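Local coordinates for protein K5 lyase (Enterobacteria phage k1-5, PDB 2X3H) that probably cleaves K5-type glycosaminoglycan chains by lyase chemistry, serving as a trimeric phage tail spike that degrades the capsule of the bacterial host, at residues 66-72 with 95-101; 79-85 with 101-106; 243-247 with 269-275; 274-280 with 298-304. All coordinates share one frame; numbering follows the deposited sequence.

Contact 1: 66-72 with 95-101; sequences TSKPFGA and TISDGVF. Unlike the reference sequence in segment 95-101: Ile96 (reference Val).
Lys68 overlaps the rim of the Phe101 ring with the base and middle of its chain. Its CB comes obliquely to 3.9 Å from Phe101 CZ, while CD lies at the ring edge, in plane, next to CE2. Folding CG between the backbone N and the carbonyl carbon (chi1 62°) starts the chain along the aromatic rim, and its extended remainder takes NZ to the carbonyl of Ala73, with a weak second bond to Ala72 O. The methyl CB of Ala72 meets the same edge, 3.9 Å from Phe101 CE2. One face of the ring receives CG2 of Ile96, offset toward the rim; CG1 of that isoleucine sits 4.0 Å from Pro69 CD, the two side chains crossing at about a right angle.

A polar clasp lies beside this apolar patch. Ser67 O accepts two bonds from Ser97: the hydroxyl OG, at 2.7 Å, donates in the carbonyl plane to a lone pair of Ser67 O, and N, at 2.9 Å, arrives nearly along the C=O axis although its N-H is bent to 139°. Ser97 OG is also bonded to Arg116. One water links Ser67 OG with Ser97 O, and another donates to Thr66 O and Thr95 O. A type II turn from Pro69 to Ala72, with Gly71 at positive phi, then redirects the chain.

Asp98 bonds Ser118 and the backbone of Ala93 of the second subunit. Segment 66-72 lies in the loop between helices 56-63 and 81-88; Pro69 rests on Val83, Ile96 on Ile84, and Phe101 pairs through its backbone with Val120 of strand 119-123.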
# COMPACT_ATOMS: atom_id res chain seq x y z
N THR A 66 20.13 6.89 -40.21
CA THR A 66 19.03 6.87 -41.16
C THR A 66 17.74 6.33 -40.53
O THR A 66 17.77 5.70 -39.47
CB THR A 66 19.38 6.03 -42.41
OG1 THR A 66 19.69 4.69 -42.02
CG2 THR A 66 20.58 6.63 -43.16
N SER A 67 16.62 6.59 -41.20
CA SER A 67 15.30 6.20 -40.68
C SER A 67 15.00 4.71 -40.82
O SER A 67 14.18 4.16 -40.08
CB SER A 67 14.22 7.04 -41.35
OG SER A 67 14.16 6.76 -42.74
N LYS A 68 15.66 4.06 -41.78
CA LYS A 68 15.54 2.62 -41.97
C LYS A 68 16.82 2.09 -42.63
O LYS A 68 17.58 2.87 -43.21
CB LYS A 68 14.31 2.27 -42.82
CG LYS A 68 14.35 2.85 -44.22
CD LYS A 68 13.08 2.57 -45.01
CE LYS A 68 13.19 3.22 -46.39
NZ LYS A 68 11.97 3.01 -47.23
N PRO A 69 17.07 0.78 -42.50
CA PRO A 69 18.28 0.22 -43.11
C PRO A 69 18.26 0.32 -44.63
O PRO A 69 17.19 0.28 -45.24
CB PRO A 69 18.23 -1.25 -42.70
CG PRO A 69 17.38 -1.28 -41.47
CD PRO A 69 16.33 -0.24 -41.74
N PHE A 70 19.44 0.45 -45.23
CA PHE A 70 19.56 0.46 -46.69
C PHE A 70 18.97 -0.81 -47.28
O PHE A 70 19.29 -1.92 -46.85
CB PHE A 70 21.02 0.63 -47.09
CG PHE A 70 21.24 0.79 -48.58
CD1 PHE A 70 20.73 1.88 -49.26
CD2 PHE A 70 21.99 -0.15 -49.28
CE1 PHE A 70 20.94 2.03 -50.63
CE2 PHE A 70 22.20 -0.00 -50.65
CZ PHE A 70 21.67 1.09 -51.32
N GLY A 71 18.08 -0.65 -48.26
CA GLY A 71 17.49 -1.81 -48.92
C GLY A 71 16.13 -2.22 -48.38
O GLY A 71 15.45 -3.04 -48.97
N ALA A 72 15.73 -1.64 -47.25
CA ALA A 72 14.42 -1.95 -46.68
C ALA A 72 13.34 -1.08 -47.31
O ALA A 72 13.50 0.14 -47.41
CB ALA A 72 14.44 -1.76 -45.16
N THR A 95 17.80 1.29 -36.37
CA THR A 95 16.57 2.09 -36.42
C THR A 95 15.70 1.57 -37.55
O THR A 95 16.14 1.51 -38.71
CB THR A 95 16.87 3.59 -36.66
OG1 THR A 95 17.66 4.12 -35.58
CG2 THR A 95 15.57 4.40 -36.81
N ILE A 96 14.47 1.19 -37.22
CA ILE A 96 13.51 0.75 -38.22
C ILE A 96 12.24 1.57 -38.01
O ILE A 96 11.42 1.26 -37.15
CB ILE A 96 13.25 -0.77 -38.14
CG1 ILE A 96 14.56 -1.53 -38.37
CG2 ILE A 96 12.21 -1.19 -39.17
CD1 ILE A 96 14.42 -3.04 -38.21
N SER A 97 12.12 2.65 -38.78
CA SER A 97 11.05 3.60 -38.58
C SER A 97 10.42 4.06 -39.89
O SER A 97 10.91 3.72 -40.98
CB SER A 97 11.59 4.81 -37.79
OG SER A 97 12.48 5.61 -38.57
N ASP A 98 9.32 4.81 -39.76
CA ASP A 98 8.63 5.45 -40.90
C ASP A 98 8.21 4.45 -41.97
O ASP A 98 8.44 4.65 -43.17
CB ASP A 98 9.51 6.56 -41.53
CG ASP A 98 9.71 7.76 -40.60
OD1 ASP A 98 8.99 7.90 -39.59
OD2 ASP A 98 10.61 8.58 -40.90
N GLY A 99 7.58 3.36 -41.55
CA GLY A 99 7.07 2.39 -42.50
C GLY A 99 6.52 1.14 -41.85
O GLY A 99 6.59 0.97 -40.63
N VAL A 100 5.96 0.27 -42.69
CA VAL A 100 5.49 -1.03 -42.28
C VAL A 100 6.37 -2.05 -42.98
O VAL A 100 6.42 -2.11 -44.21
CB VAL A 100 4.01 -1.23 -42.67
CG1 VAL A 100 3.53 -2.62 -42.24
CG2 VAL A 100 3.13 -0.14 -42.04
N PHE A 101 7.09 -2.84 -42.19
CA PHE A 101 8.14 -3.70 -42.74
C PHE A 101 7.72 -5.15 -42.68
O PHE A 101 7.76 -5.79 -41.63
CB PHE A 101 9.45 -3.45 -42.00
CG PHE A 101 9.94 -2.03 -42.12
CD1 PHE A 101 9.44 -1.03 -41.29
CD2 PHE A 101 10.88 -1.70 -43.09
CE1 PHE A 101 9.87 0.29 -41.42
CE2 PHE A 101 11.34 -0.40 -43.21
CZ PHE A 101 10.83 0.60 -42.38
O HOH W 1 18.43 2.61 -40.12
O HOH W 2 12.16 4.84 -43.06

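Contact 2: 79-85 with 101-106; sequences DDTEVIA and FSSSGI
Thr81 OG1 accepts the backbone N-H of Ser104 at 2.8 Å and nearly straight (171°), joining the first turn of the helix to the end of the strand. Close by, Asp80 N donates to Ser102 O, also at 2.8 Å. The apolar side is built by Ile84, whose CD1 lies 3.6 Å from Phe101 CB and whose CG2 lies 3.7 Å from Ile106 CD1; Ala85 packs against the CG2 branch of Ile106. Asp80 OD2 reaches 3.4 Å from Phe101 CD2, its carboxylate tilted 43° to the ring.

A second shell fixes these groups. With OG1 beside its own N (chi1 -51°), Thr81 turns both donors to Asp79 OD1: the hydroxyl at 2.6 Å on the syn lone pair, and N at 2.9 Å from above the carboxylate plane, forming an Asx turn. The carboxylate of Asp80 is held by the backbone N-H groups of Ala73 and Gly74, and Ser103 OG is bonded to Tyr130. Helix 81-85 stands almost perpendicular to strand 101-103.

The Thr81 hydroxyl gives its proton to Asp79 while its oxygen accepts from Ser104, so the aspartate probably helps to orient a bond that it does not itself make.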
# COMPACT_ATOMS: atom_id res chain seq x y z
N ASP A 79 9.15 -7.98 -49.35
CA ASP A 79 9.73 -8.82 -48.30
C ASP A 79 11.03 -8.19 -47.81
O ASP A 79 12.03 -8.16 -48.53
CB ASP A 79 9.95 -10.24 -48.81
CG ASP A 79 10.43 -11.19 -47.73
OD1 ASP A 79 10.67 -10.74 -46.59
OD2 ASP A 79 10.58 -12.39 -48.03
N ASP A 80 10.99 -7.68 -46.58
CA ASP A 80 12.12 -6.97 -45.99
C ASP A 80 12.90 -7.87 -45.02
O ASP A 80 13.76 -7.40 -44.28
CB ASP A 80 11.61 -5.73 -45.23
CG ASP A 80 11.30 -4.54 -46.16
OD1 ASP A 80 11.94 -4.46 -47.23
OD2 ASP A 80 10.46 -3.67 -45.80
N THR A 81 12.61 -9.17 -45.02
CA THR A 81 13.23 -10.08 -44.05
C THR A 81 14.76 -10.07 -44.08
O THR A 81 15.41 -9.97 -43.04
CB THR A 81 12.75 -11.53 -44.23
OG1 THR A 81 11.32 -11.55 -44.26
CG2 THR A 81 13.25 -12.40 -43.08
N GLU A 82 15.33 -10.18 -45.28
CA GLU A 82 16.78 -10.27 -45.41
C GLU A 82 17.52 -9.09 -44.80
O GLU A 82 18.47 -9.25 -44.02
CB GLU A 82 17.15 -10.40 -46.89
CG GLU A 82 17.25 -11.83 -47.40
CD GLU A 82 18.66 -12.39 -47.27
OE1 GLU A 82 19.50 -11.76 -46.59
OE2 GLU A 82 18.92 -13.47 -47.86
N VAL A 83 17.09 -7.89 -45.18
CA VAL A 83 17.73 -6.66 -44.73
C VAL A 83 17.58 -6.46 -43.22
O VAL A 83 18.52 -6.07 -42.53
CB VAL A 83 17.15 -5.45 -45.48
CG1 VAL A 83 17.67 -4.17 -44.89
CG2 VAL A 83 17.49 -5.55 -46.97
N ILE A 84 16.39 -6.74 -42.71
CA ILE A 84 16.13 -6.55 -41.28
C ILE A 84 16.90 -7.58 -40.45
O ILE A 84 17.48 -7.23 -39.42
CB ILE A 84 14.61 -6.58 -40.99
CG1 ILE A 84 13.96 -5.33 -41.60
CG2 ILE A 84 14.32 -6.65 -39.49
CD1 ILE A 84 12.50 -5.21 -41.36
N ALA A 85 16.94 -8.82 -40.91
CA ALA A 85 17.71 -9.85 -40.22
C ALA A 85 19.18 -9.46 -40.14
O ALA A 85 19.83 -9.58 -39.09
CB ALA A 85 17.54 -11.20 -40.91
N PHE A 101 7.09 -2.84 -42.19
CA PHE A 101 8.14 -3.70 -42.74
C PHE A 101 7.72 -5.15 -42.68
O PHE A 101 7.76 -5.79 -41.63
CB PHE A 101 9.45 -3.45 -42.00
CG PHE A 101 9.94 -2.03 -42.12
CD1 PHE A 101 9.44 -1.03 -41.29
CD2 PHE A 101 10.88 -1.70 -43.09
CE1 PHE A 101 9.87 0.29 -41.42
CE2 PHE A 101 11.34 -0.40 -43.21
CZ PHE A 101 10.83 0.60 -42.38
N SER A 102 7.28 -5.65 -43.83
CA SER A 102 6.83 -7.02 -43.94
C SER A 102 8.03 -7.94 -43.80
O SER A 102 9.00 -7.82 -44.55
CB SER A 102 6.16 -7.24 -45.30
OG SER A 102 5.70 -8.57 -45.40
N SER A 103 7.97 -8.86 -42.84
CA SER A 103 9.12 -9.70 -42.54
C SER A 103 8.72 -11.01 -41.87
O SER A 103 7.84 -11.04 -41.01
CB SER A 103 10.16 -8.93 -41.70
OG SER A 103 9.53 -8.14 -40.69
N SER A 104 9.37 -12.10 -42.30
CA SER A 104 9.13 -13.42 -41.73
C SER A 104 9.93 -13.56 -40.44
O SER A 104 10.47 -12.58 -39.94
CB SER A 104 9.55 -14.50 -42.73
OG SER A 104 8.98 -14.24 -44.01
N GLY A 105 10.00 -14.79 -39.93
CA GLY A 105 10.70 -15.05 -38.66
C GLY A 105 12.16 -14.66 -38.72
O GLY A 105 12.82 -14.84 -39.74
N ILE A 106 12.67 -14.11 -37.62
CA ILE A 106 14.06 -13.68 -37.54
C ILE A 106 14.65 -14.10 -36.20
O ILE A 106 13.97 -14.04 -35.18
CB ILE A 106 14.19 -12.15 -37.66
CG1 ILE A 106 13.72 -11.69 -39.05
CG2 ILE A 106 15.63 -11.67 -37.36
CD1 ILE A 106 13.49 -10.21 -39.17
O HOH W 3 10.48 -14.27 -46.03
O HOH W 4 7.84 -4.29 -46.32

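Contact 3: 243-247 with 269-275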
# COMPACT_ATOMS: atom_id res chain seq x y z
N GLU A 243 1.94 -12.66 -16.87
CA GLU A 243 2.17 -13.92 -16.16
C GLU A 243 3.61 -14.03 -15.65
O GLU A 243 4.56 -13.77 -16.41
CB GLU A 243 1.84 -15.14 -17.05
CG GLU A 243 2.24 -16.43 -16.31
CD GLU A 243 1.91 -17.75 -17.01
OE1 GLU A 243 1.80 -17.81 -18.26
OE2 GLU A 243 1.79 -18.76 -16.28
N LEU A 244 3.77 -14.40 -14.37
CA LEU A 244 5.05 -14.88 -13.84
C LEU A 244 4.91 -16.40 -13.77
O LEU A 244 3.87 -16.91 -13.35
CB LEU A 244 5.30 -14.33 -12.44
CG LEU A 244 5.45 -12.81 -12.30
CD1 LEU A 244 5.67 -12.45 -10.83
CD2 LEU A 244 6.57 -12.23 -13.20
N LYS A 245 5.96 -17.11 -14.15
CA LYS A 245 5.86 -18.56 -14.29
C LYS A 245 7.06 -19.29 -13.71
O LYS A 245 8.17 -18.76 -13.69
CB LYS A 245 5.71 -18.91 -15.77
CG LYS A 245 5.36 -20.35 -16.09
CD LYS A 245 5.20 -20.53 -17.61
CE LYS A 245 4.72 -21.93 -17.95
NZ LYS A 245 4.45 -22.02 -19.44
N GLY A 246 6.83 -20.51 -13.25
CA GLY A 246 7.92 -21.37 -12.79
C GLY A 246 8.64 -20.81 -11.59
O GLY A 246 8.02 -20.41 -10.62
N THR A 247 9.97 -20.80 -11.65
CA THR A 247 10.77 -20.39 -10.51
C THR A 247 11.01 -18.88 -10.47
O THR A 247 12.00 -18.42 -9.89
CB THR A 247 12.11 -21.13 -10.49
OG1 THR A 247 12.80 -20.88 -11.72
CG2 THR A 247 11.87 -22.65 -10.29
N THR A 269 2.73 -22.37 -13.11
CA THR A 269 3.90 -23.22 -13.24
C THR A 269 3.56 -24.54 -13.92
O THR A 269 2.43 -25.02 -13.83
CB THR A 269 4.54 -23.51 -11.88
OG1 THR A 269 5.77 -24.21 -12.09
CG2 THR A 269 3.60 -24.33 -11.00
N GLU A 270 4.54 -25.10 -14.63
CA GLU A 270 4.43 -26.45 -15.17
C GLU A 270 5.37 -27.39 -14.41
O GLU A 270 5.56 -28.54 -14.82
CB GLU A 270 4.75 -26.45 -16.67
CG GLU A 270 3.71 -25.72 -17.51
CD GLU A 270 4.16 -25.49 -18.95
OE1 GLU A 270 5.19 -26.06 -19.37
OE2 GLU A 270 3.46 -24.75 -19.67
N GLY A 271 5.95 -26.90 -13.32
CA GLY A 271 6.85 -27.71 -12.51
C GLY A 271 6.43 -27.77 -11.05
O GLY A 271 5.32 -27.35 -10.70
N PRO A 272 7.30 -28.32 -10.19
CA PRO A 272 6.97 -28.45 -8.77
C PRO A 272 7.07 -27.16 -7.97
O PRO A 272 6.57 -27.09 -6.84
CB PRO A 272 8.03 -29.44 -8.25
CG PRO A 272 9.20 -29.23 -9.16
CD PRO A 272 8.64 -28.85 -10.51
N ILE A 273 7.72 -26.14 -8.55
CA ILE A 273 7.92 -24.86 -7.86
C ILE A 273 7.24 -23.75 -8.65
O ILE A 273 7.34 -23.72 -9.89
CB ILE A 273 9.41 -24.55 -7.68
CG1 ILE A 273 10.04 -25.59 -6.73
CG2 ILE A 273 9.62 -23.13 -7.14
CD1 ILE A 273 11.51 -25.38 -6.50
N ALA A 274 6.56 -22.86 -7.92
CA ALA A 274 5.81 -21.76 -8.54
C ALA A 274 6.39 -20.40 -8.12
O ALA A 274 7.20 -20.33 -7.19
CB ALA A 274 4.34 -21.85 -8.16
N PRO A 275 5.99 -19.33 -8.81
CA PRO A 275 6.51 -17.99 -8.52
C PRO A 275 6.40 -17.64 -7.04
O PRO A 275 5.33 -17.81 -6.44
CB PRO A 275 5.65 -17.07 -9.39
CG PRO A 275 5.23 -17.96 -10.53
CD PRO A 275 5.03 -19.33 -9.93
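The carboxylate of Glu270 is approached over a face: Lys245 NZ stands above its plane, 2.9 Å from OE2, in a salt bridge that comes over the face rather than in the plane. Lys245 CE follows behind, and the two extended side chains meet at an angle. A second flat group, the Ala274-Pro275 peptide, has Gly246 O over one face, 3.0 Å from Ala274 C; proline lacks an N-H, and this is a close contact that is not a hydrogen bond, probably dipolar in part. Pro275 turns CG to within 3.3 Å of Leu244 O and also packs on Leu244 CB.

Gly246 takes a positive phi (64°) where strand 242-245 ends. Thr269 OG1, 3.6 Å from Gly246 CA, receives Gly271 N at 3.0 Å, which makes an ST turn, and donates to Ile273 O at 2.7 Å, drawing the 269-273 loop together. Farther along, CG2 of Thr247 touches CG2 of Ile273.

The setting is one step between successive coils of a parallel beta-helix: strand 242-245 lies between 218-221 and 266-268, Leu244 bonding through its backbone to Tyr266 and Gly268. After 266-268 the single hydrogen bond across the contact is the Lys245-Glu270 pair. Chemically, then, the loop is held to the preceding coil by one peripheral charge pair and by snug proline and carbonyl packing, rather than by strand pairing.

Contact 4: 274-280 with 298-304; sequences APSNNLI and GSTNLIS
Ile280, Asn301 and Leu302 bury much of this interface, and each does so differently. Ile280 lies alongside Ile303, both pointing the same way, with CB 4.1 Å from Ile303 CG1; Val253 and Asn267 pack against its other parts. Both its N and its O pair with the neighbouring strand, N donating to Leu302 O at 2.8 Å and O accepting from Ser304 N.

Asn301 works through its amide. OD1 takes two donors from Asn278, the backbone N at 2.9 Å and ND2 at 3.2 Å, while ND2 donates to Pro275 O at 3.0 Å in the plane of its own amide and almost straight (169°). With CG beside the backbone N (chi1 -60°) in both asparagines, the side chains run side by side and their amides lie only 7° from parallel. This is the asparagine stack of a parallel beta-helix, in which equivalent turns of consecutive coils repeat the same bond: Asn328 OD1 takes Asn301 N, and Asn278 OD1 takes Asn251 N. Before each asparagine the residue, Asn277 or Thr300, takes a left-handed helical conformation with positive phi.

Leu302 continues as a parallel strand beside Leu279, whose CD1 reaches 3.9 Å from Leu302 CG. Both leucines point to the sheet face that meets the third subunit, where Leu302 packs on Val306 and Leu279 on Gly282 of that subunit. At the beginning of the contact Ser276 OG accepts Ser299 N at 3.1 Å and donates to Ala274 O.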
# COMPACT_ATOMS: atom_id res chain seq x y z
N ALA A 274 6.56 -22.86 -7.92
CA ALA A 274 5.81 -21.76 -8.54
C ALA A 274 6.39 -20.40 -8.12
O ALA A 274 7.20 -20.33 -7.19
CB ALA A 274 4.34 -21.85 -8.16
N PRO A 275 5.99 -19.33 -8.81
CA PRO A 275 6.51 -17.99 -8.52
C PRO A 275 6.40 -17.64 -7.04
O PRO A 275 5.33 -17.81 -6.44
CB PRO A 275 5.65 -17.07 -9.39
CG PRO A 275 5.23 -17.96 -10.53
CD PRO A 275 5.03 -19.33 -9.93
N SER A 276 7.51 -17.17 -6.48
CA SER A 276 7.63 -16.92 -5.04
C SER A 276 8.50 -15.68 -4.83
O SER A 276 9.37 -15.38 -5.65
CB SER A 276 8.28 -18.14 -4.36
OG SER A 276 7.49 -19.32 -4.51
N ASN A 277 8.29 -14.98 -3.72
CA ASN A 277 9.11 -13.81 -3.43
C ASN A 277 9.04 -12.73 -4.53
O ASN A 277 10.06 -12.12 -4.88
CB ASN A 277 10.58 -14.22 -3.21
CG ASN A 277 10.82 -14.85 -1.85
OD1 ASN A 277 11.51 -15.88 -1.72
ND2 ASN A 277 10.28 -14.24 -0.82
N ASN A 278 7.85 -12.50 -5.08
CA ASN A 278 7.63 -11.42 -6.02
C ASN A 278 6.73 -10.36 -5.43
O ASN A 278 5.89 -10.68 -4.58
CB ASN A 278 6.98 -11.96 -7.30
CG ASN A 278 7.84 -13.00 -7.96
OD1 ASN A 278 8.88 -12.67 -8.55
ND2 ASN A 278 7.42 -14.27 -7.87
N LEU A 279 6.90 -9.13 -5.91
CA LEU A 279 6.05 -8.01 -5.50
C LEU A 279 5.17 -7.64 -6.69
O LEU A 279 5.68 -7.39 -7.78
CB LEU A 279 6.93 -6.82 -5.10
CG LEU A 279 6.23 -5.48 -4.86
CD1 LEU A 279 5.21 -5.57 -3.72
CD2 LEU A 279 7.27 -4.41 -4.54
N ILE A 280 3.86 -7.62 -6.49
CA ILE A 280 2.92 -7.30 -7.57
C ILE A 280 2.05 -6.17 -7.03
O ILE A 280 1.33 -6.37 -6.05
CB ILE A 280 2.07 -8.52 -7.95
CG1 ILE A 280 2.97 -9.62 -8.52
CG2 ILE A 280 0.96 -8.12 -8.96
CD1 ILE A 280 2.34 -11.01 -8.45
N GLY A 298 2.72 -20.72 -5.33
CA GLY A 298 3.98 -20.33 -4.69
C GLY A 298 3.82 -19.63 -3.35
O GLY A 298 2.72 -19.59 -2.78
N SER A 299 4.92 -19.06 -2.87
CA SER A 299 4.94 -18.53 -1.51
C SER A 299 5.62 -17.17 -1.38
O SER A 299 6.44 -16.77 -2.23
CB SER A 299 5.63 -19.53 -0.60
OG SER A 299 6.88 -19.91 -1.13
N THR A 300 5.30 -16.51 -0.28
CA THR A 300 5.89 -15.22 0.09
C THR A 300 5.90 -14.18 -1.04
O THR A 300 6.88 -13.47 -1.23
CB THR A 300 7.26 -15.37 0.80
OG1 THR A 300 8.22 -15.96 -0.08
CG2 THR A 300 7.09 -16.25 2.04
N ASN A 301 4.79 -14.11 -1.79
CA ASN A 301 4.56 -13.00 -2.70
C ASN A 301 3.79 -11.92 -1.99
O ASN A 301 2.95 -12.23 -1.14
CB ASN A 301 3.78 -13.45 -3.93
CG ASN A 301 4.49 -14.54 -4.71
OD1 ASN A 301 5.53 -14.28 -5.35
ND2 ASN A 301 3.97 -15.76 -4.66
N LEU A 302 4.09 -10.67 -2.33
CA LEU A 302 3.39 -9.52 -1.76
C LEU A 302 2.61 -8.86 -2.88
O LEU A 302 3.20 -8.32 -3.82
CB LEU A 302 4.39 -8.53 -1.15
CG LEU A 302 3.84 -7.25 -0.50
CD1 LEU A 302 2.67 -7.50 0.41
CD2 LEU A 302 4.97 -6.51 0.24
N ILE A 303 1.29 -8.96 -2.79
CA ILE A 303 0.39 -8.41 -3.81
C ILE A 303 -0.37 -7.25 -3.17
O ILE A 303 -0.98 -7.40 -2.10
CB ILE A 303 -0.58 -9.48 -4.29
CG1 ILE A 303 0.21 -10.61 -4.98
CG2 ILE A 303 -1.67 -8.87 -5.17
CD1 ILE A 303 -0.53 -11.90 -5.07
N SER A 304 -0.34 -6.08 -3.80
CA SER A 304 -0.78 -4.87 -3.12
C SER A 304 -1.52 -3.90 -4.04
O SER A 304 -1.00 -3.56 -5.10
CB SER A 304 0.43 -4.18 -2.48
OG SER A 304 0.05 -3.02 -1.75
O HOH W 5 2.66 -18.54 -7.19

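How the contacts relate
The four contacts form two groups along the elongated spike. Contacts 1 and 2, with centres 11 Å apart, share Phe101 and interleave along the chain; Asp80 OD1 of contact 2 also lies 3.6 Å from Ala72 CA of contact 1. Together they lie at the N-terminal end of the beta-helix. Contacts 3 and 4, likewise about 11 Å apart between centres, share Ala274 and Pro275 and follow one another in the coils nearer the middle, where Leu244 CD1 lies 3.6 Å from Asn278 CG. The groups do not touch: the nearest atoms of contacts 2 and 3 are about 20 Å apart. Contacts 1 and 4 also reach neighbouring subunits.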